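Local structure of amidase, hydantoinase/carbamoylase family (Paraburkholderia phymatum, 6C0D) at residues A365-Q370 / A378-V383; A347-A352 / A409-A414; F74-K79 / R186-A191; G56-A61 / V126-W131. The protein probably hydrolyses N-carbamoyl-L-amino acids as a homodimeric, metal-dependent amidase of the peptidase M20 family. All blocks are in the same frame, centred on the assembly; numbering follows the deposited sequence.

Interaction 1: A365-Q370 / A378-V383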
loop_
_atom_site.group_PDB
_atom_site.type_symbol
_atom_site.label_atom_id
_atom_site.label_comp_id
_atom_site.label_asym_id
_atom_site.label_seq_id
_atom_site.Cartn_x
_atom_site.Cartn_y
_atom_site.Cartn_z
ATOM N N ALA A 365 -4.464 24.551 -7.440
ATOM C CA ALA A 365 -5.238 24.225 -6.249
ATOM C C ALA A 365 -6.590 24.931 -6.294
ATOM O O ALA A 365 -6.754 25.926 -6.993
ATOM C CB ALA A 365 -4.496 24.648 -4.972
ATOM N N SER A 366 -7.536 24.429 -5.505
ATOM C CA SER A 366 -8.861 25.026 -5.435
ATOM C C SER A 366 -8.898 26.144 -4.392
ATOM O O SER A 366 -8.108 26.173 -3.448
ATOM C CB SER A 366 -9.915 23.959 -5.119
ATOM O OG SER A 366 -9.610 23.241 -3.942
ATOM N N HIS A 367 -9.836 27.071 -4.577
ATOM C CA HIS A 367 -9.958 28.269 -3.748
ATOM C C HIS A 367 -11.409 28.725 -3.757
ATOM O O HIS A 367 -12.174 28.361 -4.647
ATOM C CB HIS A 367 -9.099 29.438 -4.256
ATOM C CG HIS A 367 -7.647 29.105 -4.384
ATOM N ND1 HIS A 367 -6.820 28.984 -3.288
ATOM C CD2 HIS A 367 -6.877 28.852 -5.471
ATOM C CE1 HIS A 367 -5.602 28.666 -3.694
ATOM N NE2 HIS A 367 -5.606 28.589 -5.013
ATOM N N ASP A 368 -11.771 29.542 -2.764
ATOM C CA ASP A 368 -13.094 30.169 -2.766
ATOM C C ASP A 368 -13.381 30.892 -4.080
ATOM O O ASP A 368 -14.538 30.961 -4.510
ATOM C CB ASP A 368 -13.214 31.159 -1.608
ATOM C CG ASP A 368 -13.299 30.460 -0.265
ATOM O OD1 ASP A 368 -14.214 29.639 -0.089
ATOM O OD2 ASP A 368 -12.433 30.724 0.597
ATOM N N ALA A 369 -12.349 31.431 -4.732
ATOM C CA ALA A 369 -12.560 32.157 -5.984
ATOM C C ALA A 369 -13.214 31.285 -7.049
ATOM O O ALA A 369 -13.897 31.805 -7.938
ATOM C CB ALA A 369 -11.229 32.699 -6.513
ATOM N N GLN A 370 -13.004 29.967 -7.003
ATOM C CA GLN A 370 -13.634 29.132 -8.019
ATOM C C GLN A 370 -15.149 29.098 -7.845
ATOM O O GLN A 370 -15.881 28.900 -8.826
ATOM C CB GLN A 370 -13.057 27.712 -7.984
ATOM C CG GLN A 370 -13.652 26.822 -6.944
ATOM C CD GLN A 370 -12.855 25.548 -6.787
ATOM O OE1 GLN A 370 -11.652 25.546 -7.017
ATOM N NE2 GLN A 370 -13.521 24.463 -6.395
ATOM N N ALA A 378 -14.247 37.408 -11.086
ATOM C CA ALA A 378 -13.290 37.106 -10.023
ATOM C C ALA A 378 -11.873 37.032 -10.584
ATOM O O ALA A 378 -11.667 36.752 -11.769
ATOM C CB ALA A 378 -13.632 35.771 -9.342
ATOM N N CYS A 379 -10.887 37.269 -9.712
ATOM C CA CYS A 379 -9.492 37.116 -10.115
ATOM C C CYS A 379 -8.660 36.740 -8.896
ATOM O O CYS A 379 -9.096 36.885 -7.748
ATOM C CB CYS A 379 -8.960 38.397 -10.778
ATOM S SG CYS A 379 -8.908 39.799 -9.644
ATOM N N MET A 380 -7.478 36.181 -9.158
ATOM C CA MET A 380 -6.542 35.844 -8.088
ATOM C C MET A 380 -5.150 36.374 -8.400
ATOM O O MET A 380 -4.735 36.441 -9.559
ATOM C CB MET A 380 -6.442 34.318 -7.869
ATOM C CG MET A 380 -7.746 33.707 -7.381
ATOM S SD MET A 380 -7.472 31.999 -6.798
ATOM C CE MET A 380 -6.697 32.289 -5.196
ATOM N N LEU A 381 -4.416 36.696 -7.333
ATOM C CA LEU A 381 -3.034 37.145 -7.436
ATOM C C LEU A 381 -2.202 36.275 -6.513
ATOM O O LEU A 381 -2.546 36.143 -5.334
ATOM C CB LEU A 381 -2.907 38.620 -7.019
ATOM C CG LEU A 381 -1.527 39.239 -7.261
ATOM C CD1 LEU A 381 -1.405 39.524 -8.762
ATOM C CD2 LEU A 381 -1.355 40.517 -6.448
ATOM N N PHE A 382 -1.106 35.698 -7.031
ATOM C CA PHE A 382 -0.245 34.809 -6.249
ATOM C C PHE A 382 1.065 35.499 -5.851
ATOM O O PHE A 382 1.615 36.296 -6.619
ATOM C CB PHE A 382 0.115 33.548 -7.043
ATOM C CG PHE A 382 -0.952 32.472 -7.043
ATOM C CD1 PHE A 382 -2.105 32.605 -6.277
ATOM C CD2 PHE A 382 -0.800 31.340 -7.828
ATOM C CE1 PHE A 382 -3.073 31.605 -6.281
ATOM C CE2 PHE A 382 -1.759 30.320 -7.822
ATOM C CZ PHE A 382 -2.889 30.461 -7.040
ATOM N N VAL A 383 1.539 35.179 -4.646
ATOM C CA VAL A 383 2.907 35.480 -4.228
ATOM C C VAL A 383 3.585 34.159 -3.905
ATOM O O VAL A 383 2.922 33.185 -3.521
ATOM C CB VAL A 383 2.972 36.431 -3.021
ATOM C CG1 VAL A 383 2.396 37.792 -3.388
ATOM C CG2 VAL A 383 2.281 35.828 -1.805
#

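Interaction 2: A347-A352 / A409-A414. With SO4 (sulfate ion), chain D.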
loop_
_atom_site.group_PDB
_atom_site.type_symbol
_atom_site.label_atom_id
_atom_site.label_comp_id
_atom_site.label_asym_id
_atom_site.label_seq_id
_atom_site.Cartn_x
_atom_site.Cartn_y
_atom_site.Cartn_z
ATOM N N ALA A 347 -2.352 42.344 -14.257
ATOM C CA ALA A 347 -1.114 42.309 -15.031
ATOM C C ALA A 347 -0.525 43.706 -15.199
ATOM O O ALA A 347 0.702 43.879 -15.146
ATOM C CB ALA A 347 -1.358 41.660 -16.402
ATOM N N GLN A 348 -1.380 44.716 -15.432
ATOM C CA GLN A 348 -0.888 46.088 -15.552
ATOM C C GLN A 348 -0.241 46.552 -14.252
ATOM O O GLN A 348 0.831 47.175 -14.272
ATOM C CB GLN A 348 -2.034 47.031 -15.979
ATOM C CG GLN A 348 -2.423 46.770 -17.455
ATOM C CD GLN A 348 -3.839 47.232 -17.822
ATOM O OE1 GLN A 348 -4.649 47.568 -16.967
ATOM N NE2 GLN A 348 -4.142 47.191 -19.112
ATOM N N ALA A 349 -0.851 46.229 -13.112
ATOM C CA ALA A 349 -0.252 46.614 -11.832
ATOM C C ALA A 349 1.043 45.855 -11.581
ATOM O O ALA A 349 2.010 46.418 -11.038
ATOM C CB ALA A 349 -1.237 46.357 -10.690
ATOM N N ALA A 350 1.073 44.571 -11.954
ATOM C CA ALA A 350 2.279 43.772 -11.747
ATOM C C ALA A 350 3.415 44.294 -12.610
ATOM O O ALA A 350 4.570 44.349 -12.173
ATOM C CB ALA A 350 2.005 42.295 -12.065
ATOM N N ASP A 351 3.101 44.678 -13.849
ATOM C CA ASP A 351 4.142 45.190 -14.722
ATOM C C ASP A 351 4.648 46.549 -14.254
ATOM O O ASP A 351 5.837 46.862 -14.424
ATOM C CB ASP A 351 3.625 45.284 -16.155
ATOM C CG ASP A 351 4.748 45.293 -17.145
ATOM O OD1 ASP A 351 5.474 44.281 -17.229
ATOM O OD2 ASP A 351 4.924 46.321 -17.800
ATOM N N ALA A 352 3.765 47.357 -13.662
ATOM C CA ALA A 352 4.150 48.669 -13.162
ATOM C C ALA A 352 5.062 48.552 -11.947
ATOM O O ALA A 352 6.056 49.281 -11.834
ATOM C CB ALA A 352 2.900 49.484 -12.807
ATOM N N ALA A 409 -1.532 44.301 -5.411
ATOM C CA ALA A 409 -2.975 44.114 -5.252
ATOM C C ALA A 409 -3.695 45.439 -5.005
ATOM O O ALA A 409 -4.791 45.670 -5.540
ATOM C CB ALA A 409 -3.262 43.133 -4.112
ATOM N N ALA A 410 -3.098 46.322 -4.199
ATOM C CA ALA A 410 -3.729 47.614 -3.916
ATOM C C ALA A 410 -3.810 48.489 -5.163
ATOM O O ALA A 410 -4.815 49.191 -5.376
ATOM C CB ALA A 410 -2.956 48.346 -2.813
ATOM N N ARG A 411 -2.734 48.514 -5.957
ATOM C CA ARG A 411 -2.758 49.284 -7.198
ATOM C C ARG A 411 -3.814 48.740 -8.154
ATOM O O ARG A 411 -4.615 49.507 -8.704
ATOM C CB ARG A 411 -1.378 49.283 -7.860
ATOM C CG ARG A 411 -1.318 50.091 -9.157
ATOM C CD ARG A 411 0.074 50.034 -9.802
ATOM N NE ARG A 411 0.100 50.648 -11.133
ATOM C CZ ARG A 411 0.566 51.870 -11.370
ATOM N NH1 ARG A 411 1.063 52.584 -10.372
ATOM N NH2 ARG A 411 0.568 52.363 -12.600
ATOM N N ALA A 412 -3.845 47.426 -8.351
ATOM C CA ALA A 412 -4.876 46.830 -9.195
ATOM C C ALA A 412 -6.273 47.108 -8.650
ATOM O O ALA A 412 -7.203 47.368 -9.421
ATOM C CB ALA A 412 -4.649 45.321 -9.295
ATOM N N ALA A 413 -6.448 47.005 -7.334
ATOM C CA ALA A 413 -7.765 47.251 -6.746
ATOM C C ALA A 413 -8.220 48.671 -7.027
ATOM O O ALA A 413 -9.400 48.904 -7.312
ATOM C CB ALA A 413 -7.745 47.017 -5.238
ATOM N N ALA A 414 -7.301 49.632 -6.930
ATOM C CA ALA A 414 -7.647 51.019 -7.250
ATOM C C ALA A 414 -8.148 51.140 -8.683
ATOM O O ALA A 414 -9.118 51.864 -8.953
ATOM C CB ALA A 414 -6.433 51.932 -7.039
HETATM S S SO4 D . -0.364 51.357 -15.952
HETATM O O1 SO4 D . 0.245 50.602 -17.044
HETATM O O2 SO4 D . 0.578 51.468 -14.840
HETATM O O3 SO4 D . -0.722 52.690 -16.433
HETATM O O4 SO4 D . -1.569 50.665 -15.501
#

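Interaction 3: F74-K79 / R186-A191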
loop_
_atom_site.group_PDB
_atom_site.type_symbol
_atom_site.label_atom_id
_atom_site.label_comp_id
_atom_site.label_asym_id
_atom_site.label_seq_id
_atom_site.Cartn_x
_atom_site.Cartn_y
_atom_site.Cartn_z
ATOM N N PHE A 74 -17.395 39.319 7.535
ATOM C CA PHE A 74 -17.613 40.179 6.383
ATOM C C PHE A 74 -17.653 41.629 6.839
ATOM O O PHE A 74 -18.450 41.986 7.714
ATOM C CB PHE A 74 -18.904 39.808 5.642
ATOM C CG PHE A 74 -18.948 40.342 4.235
ATOM C CD1 PHE A 74 -18.362 39.634 3.193
ATOM C CD2 PHE A 74 -19.531 41.576 3.963
ATOM C CE1 PHE A 74 -18.375 40.140 1.892
ATOM C CE2 PHE A 74 -19.549 42.088 2.659
ATOM C CZ PHE A 74 -18.968 41.369 1.629
ATOM N N GLY A 75 -16.795 42.451 6.244
ATOM C CA GLY A 75 -16.774 43.873 6.499
ATOM C C GLY A 75 -17.257 44.598 5.261
ATOM O O GLY A 75 -16.549 44.646 4.245
ATOM N N ARG A 76 -18.476 45.126 5.323
ATOM C CA ARG A 76 -19.104 45.771 4.176
ATOM C C ARG A 76 -18.767 47.257 4.196
ATOM O O ARG A 76 -18.877 47.911 5.237
ATOM C CB ARG A 76 -20.618 45.568 4.226
ATOM C CG ARG A 76 -21.414 45.995 2.979
ATOM C CD ARG A 76 -22.894 45.701 3.239
ATOM N NE ARG A 76 -23.776 45.932 2.089
ATOM C CZ ARG A 76 -24.441 47.066 1.878
ATOM N NH1 ARG A 76 -24.292 48.086 2.717
ATOM N NH2 ARG A 76 -25.255 47.188 0.829
ATOM N N SER A 77 -18.338 47.781 3.056
ATOM C CA SER A 77 -18.135 49.218 2.942
ATOM C C SER A 77 -19.418 49.987 3.276
ATOM O O SER A 77 -20.541 49.521 3.038
ATOM C CB SER A 77 -17.672 49.556 1.521
ATOM O OG SER A 77 -17.425 50.944 1.362
ATOM N N ARG A 78 -19.254 51.182 3.852
ATOM C CA ARG A 78 -20.394 52.070 4.051
ATOM C C ARG A 78 -20.588 53.049 2.898
ATOM O O ARG A 78 -21.555 53.823 2.910
ATOM C CB ARG A 78 -20.247 52.834 5.374
ATOM C CG ARG A 78 -19.944 51.934 6.565
ATOM C CD ARG A 78 -19.855 52.738 7.859
ATOM N NE ARG A 78 -19.457 51.924 9.004
ATOM C CZ ARG A 78 -20.309 51.315 9.822
ATOM N NH1 ARG A 78 -21.617 51.422 9.617
ATOM N NH2 ARG A 78 -19.852 50.601 10.848
ATOM N N LYS A 79 -19.729 53.011 1.902
ATOM C CA LYS A 79 -19.765 53.922 0.771
ATOM C C LYS A 79 -20.765 53.446 -0.284
ATOM O O LYS A 79 -20.995 52.245 -0.425
ATOM C CB LYS A 79 -18.371 54.021 0.157
ATOM C CG LYS A 79 -17.390 54.744 1.092
ATOM C CD LYS A 79 -15.952 54.349 0.845
ATOM C CE LYS A 79 -15.049 54.980 1.945
ATOM N NZ LYS A 79 -13.630 54.504 1.766
ATOM N N ARG A 186 -25.701 41.047 -6.386
ATOM C CA ARG A 186 -25.122 41.169 -7.720
ATOM C C ARG A 186 -25.265 42.570 -8.314
ATOM O O ARG A 186 -24.484 42.929 -9.200
ATOM C CB ARG A 186 -25.762 40.140 -8.658
ATOM C CG ARG A 186 -25.308 38.716 -8.370
ATOM C CD ARG A 186 -26.383 37.690 -8.751
ATOM N NE ARG A 186 -25.975 36.317 -8.434
ATOM C CZ ARG A 186 -26.158 35.728 -7.252
ATOM N NH1 ARG A 186 -26.740 36.385 -6.255
ATOM N NH2 ARG A 186 -25.752 34.479 -7.064
ATOM N N LYS A 187 -26.246 43.365 -7.879
ATOM C CA LYS A 187 -26.309 44.732 -8.384
ATOM C C LYS A 187 -25.184 45.597 -7.810
ATOM O O LYS A 187 -24.675 46.486 -8.502
ATOM C CB LYS A 187 -27.668 45.360 -8.071
ATOM N N ARG A 188 -24.774 45.343 -6.564
ATOM C CA ARG A 188 -23.776 46.156 -5.870
ATOM C C ARG A 188 -22.353 45.609 -5.991
ATOM O O ARG A 188 -21.429 46.365 -6.306
ATOM C CB ARG A 188 -24.168 46.287 -4.388
ATOM C CG ARG A 188 -23.120 46.940 -3.492
ATOM C CD ARG A 188 -23.617 47.132 -2.050
ATOM N NE ARG A 188 -22.532 47.743 -1.301
ATOM C CZ ARG A 188 -21.501 47.063 -0.803
ATOM N NH1 ARG A 188 -20.507 47.710 -0.206
ATOM N NH2 ARG A 188 -21.456 45.735 -0.900
ATOM N N GLN A 189 -22.147 44.314 -5.718
ATOM C CA GLN A 189 -20.813 43.705 -5.676
ATOM C C GLN A 189 -20.450 43.207 -7.069
ATOM O O GLN A 189 -21.009 42.215 -7.550
ATOM C CB GLN A 189 -20.801 42.585 -4.636
ATOM C CG GLN A 189 -20.943 43.169 -3.220
ATOM C CD GLN A 189 -21.472 42.192 -2.193
ATOM O OE1 GLN A 189 -22.368 41.408 -2.483
ATOM N NE2 GLN A 189 -20.917 42.239 -0.976
ATOM N N ARG A 190 -19.519 43.899 -7.726
ATOM C CA ARG A 190 -19.309 43.651 -9.144
ATOM C C ARG A 190 -17.989 42.968 -9.468
ATOM O O ARG A 190 -17.776 42.615 -10.636
ATOM C CB ARG A 190 -19.397 44.958 -9.939
ATOM C CG ARG A 190 -20.784 45.608 -9.923
ATOM C CD ARG A 190 -21.874 44.655 -10.392
ATOM N NE ARG A 190 -21.576 44.020 -11.674
ATOM C CZ ARG A 190 -21.655 42.711 -11.893
ATOM N NH1 ARG A 190 -22.031 41.898 -10.917
ATOM N NH2 ARG A 190 -21.369 42.214 -13.088
ATOM N N ALA A 191 -17.130 42.741 -8.481
ATOM C CA ALA A 191 -15.848 42.091 -8.744
ATOM C C ALA A 191 -15.316 41.518 -7.444
ATOM O O ALA A 191 -15.617 42.031 -6.367
ATOM C CB ALA A 191 -14.829 43.071 -9.330
HETATM O O HOH W 1 -23.856 44.052 -0.366
HETATM O O HOH W 2 -22.070 50.347 1.008
HETATM O O HOH W 3 -21.961 50.310 -2.088
#

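Interaction 4: G56-A61 / V126-W131. With EDO (1,2-ethanediol), chain L.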
loop_
_atom_site.group_PDB
_atom_site.type_symbol
_atom_site.label_atom_id
_atom_site.label_comp_id
_atom_site.label_asym_id
_atom_site.label_seq_id
_atom_site.Cartn_x
_atom_site.Cartn_y
_atom_site.Cartn_z
ATOM N N GLY A 56 -13.226 43.262 14.655
ATOM C CA GLY A 56 -12.858 44.516 15.292
ATOM C C GLY A 56 -11.928 45.353 14.434
ATOM O O GLY A 56 -12.069 46.578 14.365
ATOM N N ARG A 57 -10.963 44.705 13.772
ATOM C CA ARG A 57 -10.058 45.429 12.881
ATOM C C ARG A 57 -10.811 46.016 11.692
ATOM O O ARG A 57 -10.500 47.127 11.239
ATOM C CB ARG A 57 -8.931 44.514 12.379
ATOM C CG ARG A 57 -7.953 44.068 13.462
ATOM C CD ARG A 57 -7.275 45.288 14.116
ATOM N NE ARG A 57 -6.140 45.789 13.335
ATOM C CZ ARG A 57 -5.805 47.073 13.244
ATOM N NH1 ARG A 57 -6.535 48.004 13.857
ATOM N NH2 ARG A 57 -4.747 47.430 12.533
ATOM N N MET A 58 -11.772 45.263 11.145
ATOM C CA MET A 58 -12.603 45.799 10.073
ATOM C C MET A 58 -13.396 47.002 10.553
ATOM O O MET A 58 -13.547 47.992 9.826
ATOM C CB MET A 58 -13.549 44.722 9.552
ATOM C CG MET A 58 -12.835 43.558 8.858
ATOM S SD MET A 58 -14.059 42.315 8.367
ATOM C CE MET A 58 -13.066 41.122 7.487
ATOM N N THR A 59 -13.937 46.918 11.771
ATOM C CA THR A 59 -14.664 48.046 12.328
ATOM C C THR A 59 -13.744 49.247 12.493
ATOM O O THR A 59 -14.102 50.366 12.112
ATOM C CB THR A 59 -15.299 47.652 13.658
ATOM O OG1 THR A 59 -16.256 46.612 13.420
ATOM C CG2 THR A 59 -15.987 48.855 14.296
ATOM N N ASP A 60 -12.537 49.021 13.036
ATOM C CA ASP A 60 -11.550 50.093 13.157
ATOM C C ASP A 60 -11.291 50.757 11.816
ATOM O O ASP A 60 -11.049 51.965 11.745
ATOM C CB ASP A 60 -10.219 49.560 13.701
ATOM C CG ASP A 60 -10.309 49.054 15.132
ATOM O OD1 ASP A 60 -11.239 49.452 15.860
ATOM O OD2 ASP A 60 -9.423 48.259 15.515
ATOM N N ALA A 61 -11.309 49.975 10.744
ATOM C CA ALA A 61 -11.068 50.505 9.410
ATOM C C ALA A 61 -12.264 51.264 8.849
ATOM O O ALA A 61 -12.155 51.826 7.756
ATOM C CB ALA A 61 -10.706 49.373 8.439
ATOM N N VAL A 126 -15.034 49.165 -0.968
ATOM C CA VAL A 126 -14.270 47.918 -0.886
ATOM C C VAL A 126 -14.810 47.122 0.299
ATOM O O VAL A 126 -14.833 47.637 1.422
ATOM C CB VAL A 126 -12.766 48.179 -0.705
ATOM C CG1 VAL A 126 -12.003 46.832 -0.596
ATOM C CG2 VAL A 126 -12.230 49.043 -1.864
ATOM N N ASP A 127 -15.272 45.890 0.044
ATOM C CA ASP A 127 -15.709 44.952 1.078
ATOM C C ASP A 127 -14.572 43.967 1.353
ATOM O O ASP A 127 -13.762 43.684 0.467
ATOM C CB ASP A 127 -16.951 44.141 0.659
ATOM C CG ASP A 127 -18.191 44.993 0.362
ATOM O OD1 ASP A 127 -18.293 46.172 0.781
ATOM O OD2 ASP A 127 -19.122 44.434 -0.271
ATOM N N VAL A 128 -14.510 43.437 2.581
ATOM C CA VAL A 128 -13.458 42.493 2.957
ATOM C C VAL A 128 -14.085 41.234 3.538
ATOM O O VAL A 128 -14.975 41.322 4.389
ATOM C CB VAL A 128 -12.481 43.131 3.977
ATOM C CG1 VAL A 128 -11.364 42.168 4.334
ATOM C CG2 VAL A 128 -11.917 44.435 3.416
ATOM N N ALA A 129 -13.577 40.058 3.147
ATOM C CA ALA A 129 -14.202 38.810 3.580
ATOM C C ALA A 129 -13.195 37.769 4.053
ATOM O O ALA A 129 -12.116 37.619 3.468
ATOM C CB ALA A 129 -15.029 38.181 2.454
ATOM N N SER A 130 -13.580 37.028 5.098
ATOM C CA SER A 130 -12.974 35.736 5.432
ATOM C C SER A 130 -14.077 34.686 5.348
ATOM O O SER A 130 -14.895 34.568 6.269
ATOM C CB SER A 130 -12.328 35.744 6.819
ATOM O OG SER A 130 -11.891 34.433 7.165
ATOM N N TRP A 131 -14.110 33.936 4.245
ATOM C CA TRP A 131 -15.146 32.922 4.061
ATOM C C TRP A 131 -14.900 31.743 4.989
ATOM O O TRP A 131 -13.792 31.204 5.029
ATOM C CB TRP A 131 -15.162 32.424 2.617
ATOM C CG TRP A 131 -15.086 33.503 1.588
ATOM C CD1 TRP A 131 -14.058 33.738 0.710
ATOM C CD2 TRP A 131 -16.072 34.511 1.330
ATOM N NE1 TRP A 131 -14.359 34.819 -0.091
ATOM C CE2 TRP A 131 -15.583 35.317 0.275
ATOM C CE3 TRP A 131 -17.331 34.804 1.883
ATOM C CZ2 TRP A 131 -16.304 36.392 -0.240
ATOM C CZ3 TRP A 131 -18.041 35.887 1.382
ATOM C CH2 TRP A 131 -17.527 36.666 0.330
HETATM C C1 EDO L . -5.259 51.892 11.212
HETATM O O1 EDO L . -4.977 50.872 12.189
HETATM C C2 EDO L . -6.757 52.006 10.902
HETATM O O2 EDO L . -7.518 51.032 11.632
#

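Interaction 1: A365-Q370 / A378-V383
With CG beside the backbone N on both residues (chi1 -56° in His367, -65° in Met380), the imidazole and the thioether are sent into the same space. A bend at chi3 of Met380 (76°) then turns its methyl onto the ring. Met380 CE lies over one face of His367, 3.5 Å from the ring centroid, a CH-pi contact displaced toward the CG side of the ring, where CE to CG is 3.4 Å. The sulfur sits lower and oblique, with Met380 SD 3.5 Å from His367 CD2. Nearer the base of the same side chain, Met380 CG rests 3.7 Å from Ala369 CB, in the first turn of helix 368-372. Phe382 approaches from the opposite direction and offers its edge, so that Phe382 CZ is 3.9 Å from His367 NE2. Beyond the two segments, His196, a zinc ligand on the neighbouring strand 189-198, also meets the imidazole, and Ser363 OG is a weak hydrogen-bond partner of NE2. This is buried packing beside the metal site of an M20 catalytic domain. No hydrogen bond joins strand to loop, which implies that Met380 and Phe382 place the imidazole by shape and dispersion, leaving its polar bonding to other neighbours.

Interaction 2: A347-A352 / A409-A414
The charged guanidinium of Arg411 has a methyl group over one face: Ala352 CB stands 3.3 Å above its plane, displaced toward the NE side, with CB to NE at 3.5 Å. The arginine gets there as a straight rod. Its CG is anti to the backbone N (chi1 -179°), and the chain stays extended to NE, passing alongside Ala349 so that Arg411 CD is 4.0 Å from Ala349 CB. Deeper in the interface methyl meets methyl, Ala349 CB 3.8 Å from Ala412 CB, and the same Ala349 methyl also lies against Ala412 N. Such small side chains let helices 340-353 and 399-419 of the catalytic domain pack closely: their axes come within 8.4 Å over these segments, their directions 135° apart. Helix 340-353 backs onto Trp358 through Ala347 and Ala350, whereas Ala409, Ala410 and Ala413 turn to Ile111 on helix 102-117. Arg411 also makes a cation-pi contact with Phe13. A sulfate, probably from the crystallisation liquor, lies at the edge of the guanidinium beside NH2. The modelled separation there is implausibly short and Arg411 has a second conformer, so the details of that contact are doubtful.

Interaction 3: F74-K79 / R186-A191
Arg188, just ahead of strand 189-198, runs out toward the 74-79 segment as an almost straight chain, its CG set opposite the main-chain nitrogen (chi1 172°) and every later bond to NE extended. CB and CG serve as the stem. CD is the first atom to meet the other side, 3.3 Å from Arg76 NH2. NE lies over a face of the Arg76 guanidinium and spends its N-H on a water, water 3, at 2.7 Å, which is also close to Lys79 O. From NE onward the two guanidinium groups stack, centres 4.0 Å apart and planes inclined by 29°, with the Arg76 chain passing over the Arg188 plane. At the tip the branches part. NH1 heads for Ser77, where the carbonyl O at 3.7 Å is too far for a bond and water 2 is a weak partner. NH2 makes a salt bridge with Asp127 OD2 and is also a weak donor to water 1, which Arg76 NE binds more firmly. The carboxylate of Asp127, which also takes Gln189 NE2 and Ser77 N, probably offsets the charge of the stacked arginines. The other arm of the contact is Phe74, whose CZ is 3.4 Å from Gln189 NE2, ring and amide planes 76° apart; Gln189 OE1 is bound by Asp185 N. Ser77 OG accepts from Lys79 N, two residues on, in an ST turn. Strands 125-130 and 83-88 lie between the two partner strands, so these long side chains reach across one face of the catalytic sheet, in the alpha/beta domain of M20 enzymes.

Interaction 4: G56-A61 / V126-W131
Val128 O takes the backbone N-H of Gly75, and against this same carbonyl rests the methyl of Met58, with Met58 CE 3.6 Å from Val128 O. Met58 comes off helix 45-60 with CG beside its backbone N (chi1 -66°) and an otherwise fully extended chain, so its thioether projects like a probe onto the strand. CE touches Val128 CG1 at 3.7 Å as well, bridging the polar and apolar parts of one residue. Just behind CE, Met58 SD packs against Gly75 N, close to the bond between the strands. Val128 N and Gly75 O complete the bonding, making Gly75 and Val128 a hydrogen-bonded pair of antiparallel strands 73-76 and 125-130. Here, then, a helix lies on one face of the central sheet of the catalytic domain, and between 56-61 and 126-131 Met58 alone makes the contact from the helix side. Leu63 touches both Met58 and Val128, and Ala112 of helix 102-117 approaches the valine too. On the reverse face of the strand, Ala129 CB sits 3.4 Å above the indole plane of Trp131. The outer side of helix 45-60 is polar: Arg57 NH1 and Asp60 OD2 form a long, weak salt bridge of 3.3 Å within one turn, Asp24 pairs with Arg57 NE, and a 1,2-ethanediol, probably from the crystallisation liquor, is a weak partner of Arg57 NH2.

Overall arrangement
All four contacts belong to the zinc-binding lobe. Interaction 1 is nearest the metal: the side chain of His367 comes within about 4 Å of the bound zinc ion. His89, Asp100 and His196 hold that ion. Interaction 2 encloses interaction 1 along the chain and touches it through Leu381 CD2, 3.9 Å from Ala409 N. Interactions 3 and 4 have centres about 12 Å apart; their segments alternate in sequence, their strands 73-76 and 125-130 adjoin, and Ser77 CB packs 3.4 Å from Val126 O. Interaction 4 also reaches interaction 1, with Trp131 CD1 3.4 Å from Asp368 OD2. Strands 189-198 and 378-384 adjoin in the sheet, which relates interactions 3 and 1 although their segments do not touch.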